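Local coordinates for protein D-alanyl-D-alanine carboxypeptidase DacB2 (Mycobacterium tuberculosis H37Rv, PDB 4RYE) that acts as a serine D,D-carboxypeptidase that probably removes the terminal D-alanine of peptidoglycan stem peptides during cell-wall biogenesis, at residues S179-S184 and E188-N193; V13-G18 and F254-A259. All blocks are in the same frame, centred on the assembly; numbering follows the deposited sequence.

Contact 1: S179-S184 and E188-N193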
loop_
_atom_site.group_PDB
_atom_site.type_symbol
_atom_site.label_atom_id
_atom_site.label_comp_id
_atom_site.label_asym_id
_atom_site.label_seq_id
_atom_site.Cartn_x
_atom_site.Cartn_y
_atom_site.Cartn_z
ATOM N N SER A 179 2.084 -16.364 1.394
ATOM C CA SER A 179 0.752 -16.932 1.551
ATOM C C SER A 179 0.291 -16.865 2.995
ATOM O O SER A 179 1.081 -16.602 3.904
ATOM C CB SER A 179 0.735 -18.388 1.079
ATOM O OG SER A 179 1.617 -19.173 1.864
ATOM N N ALA A 180 -0.999 -17.107 3.203
ATOM C CA ALA A 180 -1.547 -17.161 4.548
ATOM C C ALA A 180 -2.776 -18.043 4.544
ATOM O O ALA A 180 -3.381 -18.269 3.494
ATOM C CB ALA A 180 -1.897 -15.762 5.044
HETATM N N MSE A 181 -3.142 -18.542 5.722
HETATM C CA MSE A 181 -4.350 -19.339 5.867
HETATM C C MSE A 181 -5.499 -18.428 6.281
HETATM O O MSE A 181 -5.350 -17.602 7.182
HETATM C CB MSE A 181 -4.154 -20.432 6.922
HETATM C CG MSE A 181 -3.141 -21.512 6.568
HETATM SE SE MSE A 181 -3.414 -22.391 4.841
HETATM C CE MSE A 181 -5.258 -22.880 4.939
ATOM N N PHE A 182 -6.647 -18.579 5.626
ATOM C CA PHE A 182 -7.821 -17.786 5.970
ATOM C C PHE A 182 -9.007 -18.721 6.198
ATOM O O PHE A 182 -9.158 -19.715 5.489
ATOM C CB PHE A 182 -8.115 -16.776 4.860
ATOM C CG PHE A 182 -9.106 -15.718 5.248
ATOM C CD1 PHE A 182 -8.692 -14.579 5.921
ATOM C CD2 PHE A 182 -10.454 -15.865 4.939
ATOM C CE1 PHE A 182 -9.608 -13.594 6.281
ATOM C CE2 PHE A 182 -11.375 -14.898 5.294
ATOM C CZ PHE A 182 -10.952 -13.756 5.971
ATOM N N PRO A 183 -9.837 -18.424 7.211
ATOM C CA PRO A 183 -10.981 -19.293 7.527
ATOM C C PRO A 183 -11.954 -19.438 6.357
ATOM O O PRO A 183 -12.163 -18.493 5.594
ATOM C CB PRO A 183 -11.667 -18.565 8.687
ATOM C CG PRO A 183 -10.596 -17.750 9.316
ATOM C CD PRO A 183 -9.698 -17.321 8.178
ATOM N N SER A 184 -12.529 -20.630 6.220
ATOM C CA SER A 184 -13.568 -20.886 5.233
ATOM C C SER A 184 -14.573 -21.823 5.875
ATOM O O SER A 184 -14.384 -22.241 7.019
ATOM C CB SER A 184 -12.979 -21.532 3.978
ATOM O OG SER A 184 -12.441 -22.811 4.266
ATOM N N GLU A 188 -10.035 -24.065 6.489
ATOM C CA GLU A 188 -9.176 -22.942 6.127
ATOM C C GLU A 188 -8.689 -23.044 4.679
ATOM O O GLU A 188 -8.359 -24.130 4.195
ATOM C CB GLU A 188 -7.993 -22.824 7.098
ATOM C CG GLU A 188 -7.279 -24.148 7.393
ATOM C CD GLU A 188 -6.044 -23.959 8.256
ATOM O OE1 GLU A 188 -5.898 -22.864 8.846
ATOM O OE2 GLU A 188 -5.223 -24.901 8.340
ATOM N N GLN A 189 -8.656 -21.900 4.002
ATOM C CA GLN A 189 -8.250 -21.816 2.601
ATOM C C GLN A 189 -6.949 -21.036 2.532
ATOM O O GLN A 189 -6.805 -20.002 3.187
ATOM C CB GLN A 189 -9.331 -21.112 1.754
ATOM C CG GLN A 189 -9.771 -19.726 2.286
ATOM C CD GLN A 189 -10.738 -18.970 1.360
ATOM O OE1 GLN A 189 -11.828 -19.458 1.043
ATOM N NE2 GLN A 189 -10.342 -17.764 0.939
ATOM N N LEU A 190 -5.993 -21.527 1.754
ATOM C CA LEU A 190 -4.746 -20.797 1.562
ATOM C C LEU A 190 -4.976 -19.627 0.601
ATOM O O LEU A 190 -5.489 -19.817 -0.501
ATOM C CB LEU A 190 -3.664 -21.743 1.023
ATOM C CG LEU A 190 -2.209 -21.264 1.055
ATOM C CD1 LEU A 190 -1.283 -22.432 1.333
ATOM C CD2 LEU A 190 -1.826 -20.602 -0.257
ATOM N N ILE A 191 -4.624 -18.415 1.026
ATOM C CA ILE A 191 -4.644 -17.264 0.128
ATOM C C ILE A 191 -3.212 -16.848 -0.212
ATOM O O ILE A 191 -2.312 -16.975 0.621
ATOM C CB ILE A 191 -5.404 -16.071 0.732
ATOM C CG1 ILE A 191 -4.770 -15.643 2.065
ATOM C CG2 ILE A 191 -6.884 -16.425 0.910
ATOM C CD1 ILE A 191 -5.297 -14.317 2.606
ATOM N N VAL A 192 -3.005 -16.366 -1.436
ATOM C CA VAL A 192 -1.661 -16.021 -1.893
ATOM C C VAL A 192 -1.497 -14.515 -2.024
ATOM O O VAL A 192 -2.461 -13.784 -2.304
ATOM C CB VAL A 192 -1.294 -16.717 -3.229
ATOM C CG1 VAL A 192 -1.421 -18.221 -3.095
ATOM C CG2 VAL A 192 -2.179 -16.219 -4.363
ATOM N N ASN A 193 -0.269 -14.054 -1.800
ATOM C CA ASN A 193 0.061 -12.648 -1.906
ATOM C C ASN A 193 0.028 -12.218 -3.370
ATOM O O ASN A 193 0.729 -12.793 -4.201
ATOM C CB ASN A 193 1.465 -12.416 -1.333
ATOM C CG ASN A 193 1.746 -10.955 -1.044
ATOM O OD1 ASN A 193 1.277 -10.061 -1.753
ATOM N ND2 ASN A 193 2.521 -10.702 0.003
#

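Contact 2: V13-G18 and F254-A259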
loop_
_atom_site.group_PDB
_atom_site.type_symbol
_atom_site.label_atom_id
_atom_site.label_comp_id
_atom_site.label_asym_id
_atom_site.label_seq_id
_atom_site.Cartn_x
_atom_site.Cartn_y
_atom_site.Cartn_z
ATOM N N VAL A 13 21.766 8.589 -14.689
ATOM C CA VAL A 13 21.202 7.911 -15.845
ATOM C C VAL A 13 19.743 8.317 -16.000
ATOM O O VAL A 13 18.980 8.267 -15.032
ATOM C CB VAL A 13 21.293 6.383 -15.664
ATOM C CG1 VAL A 13 20.377 5.669 -16.643
ATOM C CG2 VAL A 13 22.745 5.919 -15.815
ATOM N N PRO A 14 19.351 8.731 -17.215
ATOM C CA PRO A 14 17.954 9.094 -17.484
ATOM C C PRO A 14 17.001 7.960 -17.109
ATOM O O PRO A 14 17.236 6.798 -17.468
ATOM C CB PRO A 14 17.935 9.314 -19.007
ATOM C CG PRO A 14 19.344 9.667 -19.358
ATOM C CD PRO A 14 20.194 8.848 -18.420
ATOM N N ILE A 15 15.947 8.301 -16.377
ATOM C CA ILE A 15 14.961 7.326 -15.928
ATOM C C ILE A 15 13.997 7.003 -17.069
ATOM O O ILE A 15 13.359 7.902 -17.618
ATOM C CB ILE A 15 14.209 7.854 -14.690
ATOM C CG1 ILE A 15 15.189 8.014 -13.522
ATOM C CG2 ILE A 15 13.053 6.936 -14.304
ATOM C CD1 ILE A 15 14.559 8.527 -12.221
ATOM N N PRO A 16 13.910 5.717 -17.449
ATOM C CA PRO A 16 13.072 5.313 -18.585
ATOM C C PRO A 16 11.619 5.717 -18.384
ATOM O O PRO A 16 11.151 5.770 -17.247
ATOM C CB PRO A 16 13.200 3.784 -18.585
ATOM C CG PRO A 16 14.578 3.532 -18.029
ATOM C CD PRO A 16 14.708 4.592 -16.925
ATOM N N ASP A 17 10.918 6.016 -19.472
ATOM C CA ASP A 17 9.508 6.374 -19.373
ATOM C C ASP A 17 8.698 5.180 -18.866
ATOM O O ASP A 17 9.084 4.025 -19.073
ATOM C CB ASP A 17 8.967 6.849 -20.725
ATOM C CG ASP A 17 9.702 8.074 -21.258
ATOM O OD1 ASP A 17 10.419 8.738 -20.478
ATOM O OD2 ASP A 17 9.553 8.374 -22.466
ATOM N N GLY A 18 7.582 5.461 -18.203
ATOM C CA GLY A 18 6.722 4.410 -17.682
ATOM C C GLY A 18 5.282 4.873 -17.564
ATOM O O GLY A 18 4.992 6.055 -17.754
ATOM N N PHE A 254 13.512 0.764 -8.944
ATOM C CA PHE A 254 14.380 0.162 -7.933
ATOM C C PHE A 254 15.797 -0.025 -8.470
ATOM O O PHE A 254 16.771 0.369 -7.808
ATOM C CB PHE A 254 13.803 -1.185 -7.454
ATOM C CG PHE A 254 12.714 -1.058 -6.401
ATOM C CD1 PHE A 254 12.887 -0.252 -5.275
ATOM C CD2 PHE A 254 11.522 -1.762 -6.535
ATOM C CE1 PHE A 254 11.882 -0.151 -4.304
ATOM C CE2 PHE A 254 10.519 -1.664 -5.582
ATOM C CZ PHE A 254 10.696 -0.857 -4.460
ATOM N N ASP A 255 15.914 -0.616 -9.663
ATOM C CA ASP A 255 17.214 -0.812 -10.307
ATOM C C ASP A 255 17.953 0.522 -10.447
ATOM O O ASP A 255 19.146 0.624 -10.144
ATOM C CB ASP A 255 17.062 -1.409 -11.716
ATOM C CG ASP A 255 16.845 -2.921 -11.715
ATOM O OD1 ASP A 255 16.929 -3.558 -10.645
ATOM O OD2 ASP A 255 16.602 -3.475 -12.811
ATOM N N TRP A 256 17.247 1.533 -10.942
ATOM C CA TRP A 256 17.845 2.856 -11.099
ATOM C C TRP A 256 18.325 3.400 -9.751
ATOM O O TRP A 256 19.424 3.948 -9.652
ATOM C CB TRP A 256 16.862 3.828 -11.750
ATOM C CG TRP A 256 17.434 5.217 -11.913
ATOM C CD1 TRP A 256 18.124 5.708 -12.988
ATOM C CD2 TRP A 256 17.374 6.278 -10.953
ATOM N NE1 TRP A 256 18.490 7.011 -12.752
ATOM C CE2 TRP A 256 18.046 7.380 -11.508
ATOM C CE3 TRP A 256 16.821 6.398 -9.675
ATOM C CZ2 TRP A 256 18.177 8.600 -10.823
ATOM C CZ3 TRP A 256 16.952 7.607 -9.001
ATOM C CH2 TRP A 256 17.621 8.685 -9.574
ATOM N N GLY A 257 17.505 3.233 -8.720
ATOM C CA GLY A 257 17.843 3.712 -7.393
ATOM C C GLY A 257 19.043 2.999 -6.788
ATOM O O GLY A 257 19.863 3.612 -6.101
ATOM N N PHE A 258 19.139 1.696 -7.018
ATOM C CA PHE A 258 20.229 0.914 -6.440
ATOM C C PHE A 258 21.538 1.192 -7.152
ATOM O O PHE A 258 22.616 1.039 -6.576
ATOM C CB PHE A 258 19.893 -0.591 -6.450
ATOM C CG PHE A 258 18.861 -0.978 -5.430
ATOM C CD1 PHE A 258 18.997 -0.586 -4.106
ATOM C CD2 PHE A 258 17.733 -1.709 -5.797
ATOM C CE1 PHE A 258 18.032 -0.934 -3.161
ATOM C CE2 PHE A 258 16.770 -2.055 -4.862
ATOM C CZ PHE A 258 16.916 -1.660 -3.541
ATOM N N ALA A 259 21.438 1.598 -8.415
ATOM C CA ALA A 259 22.617 1.890 -9.205
ATOM C C ALA A 259 23.119 3.315 -8.951
ATOM O O ALA A 259 24.263 3.640 -9.267
ATOM C CB ALA A 259 22.329 1.676 -10.688
#

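Contact 1: S179-S184 and E188-N193
Q189 NE2 stands oblique to the F182 ring, at the limit of contact, while one ring face carries CD of its own neighbour P183, 3.4 Å above the plane and displaced toward the rim. Y89 brings a second ring to F182, the two planes about 25° apart. The flat carboxylate of E188 lies beside M181, a selenomethionine, and the two side chains run nearly perpendicular: E188 OE1 sits 3.6 Å from M181 CB. M181 is bent twice (chi2 -53°, chi3 -51°), which turns its methyl back across the partner strand, where CE rests 3.4 Å from E188 CG. Its selenium lies 3.9 Å from L190 CB, and further along the same face L190 CD2 touches S179 CB at 3.6 Å. These residues belong to a two-stranded antiparallel beta hairpin, strands 179-184 and 187-192. A180/I191 and F182/Q189 are its hydrogen-bonded pairs; S179/V192, M181/L190 and P183/E188 are the non-hydrogen-bonded ones. Each hydrogen-bonded pair is joined by two backbone bonds, among them Q189 N to F182 O at 2.7 Å and I191 N to A180 O at 2.8 Å. A180, F182, Q189 and I191 share the other face of the ribbon. There F182 touches the partner strand through CB, which meets Q189 O and, at 4.2 Å, I191 CG2; A180 rests on D96 and L100 of helix 91-100, and V81 touches both F182 and I191. Beyond the strand, N193 reaches back through its side-chain nitrogen ND2 to the carbonyls of T175 and E177.

Contact 2: V13-G18 and F254-A259
W256 leaves helix 246-259 with its CB directed at V13 and I15, and CG stands anti to the backbone N (chi1 179°), which carries the indole out from the helix to the N-terminal segment. The first ring atom on the pyrrole edge, CD1, meets the V13 side chain, whose CB is 4.2 Å away. Next along that edge, NE1 donates a short hydrogen bond to V13 O at 2.6 Å. The bond is bent, 143° at the hydrogen, and the oxygen lies somewhat out of the indole plane, which accounts for part of the bend. The same carbonyl oxygen also accepts from NE2 of Q8, while OE1 of Q8 takes the N-H of I15, so one glutamine amide steadies this irregular segment on both sides of P14. Over the pyrrole face comes I15 in a CH-pi contact: CG1 stands 3.5 Å from the centroid of the five-membered ring and only 11° off its normal. The contact joins the coil ahead of strand 22-27 to the C-terminal helix, which packs through F254 and F258 against the antiparallel sheet of this penicillin-binding, beta-lactamase-type fold. At the ring fusion, W256 CE2 is 3.6 Å from I15 CG1, and I15 CD1 is 3.7 Å from the same W256 CE2. The isoleucine is extended beyond CG1, and its end methyl therefore continues over the benzene ring, with CD1 3.9 Å from W256 CZ2. At the far tip, CZ3 and CH2 of W256 each lie 4.1 Å from I15 CD1. Strand 32-37 adds A35, touched by both I15 and W256, and L34, touched by the indole.

How the contacts relate
The two contacts lie in separate regions of the single chain: their centres are 35 Å apart and their nearest atoms about 13 Å, with no touch between them. Contact 1 is local, a hairpin whose strands follow one another. Contact 2 brings together segments 236 residues apart, and the hairpin falls within the chain between them. Contact 1 is the one near the active site: the I191 side chain is about 10 Å from that of S102 and about 12 Å from that of K50, both assigned to catalysis by similarity alongside the probable acyl-ester serine, S47. Contact 2 lies away from these residues.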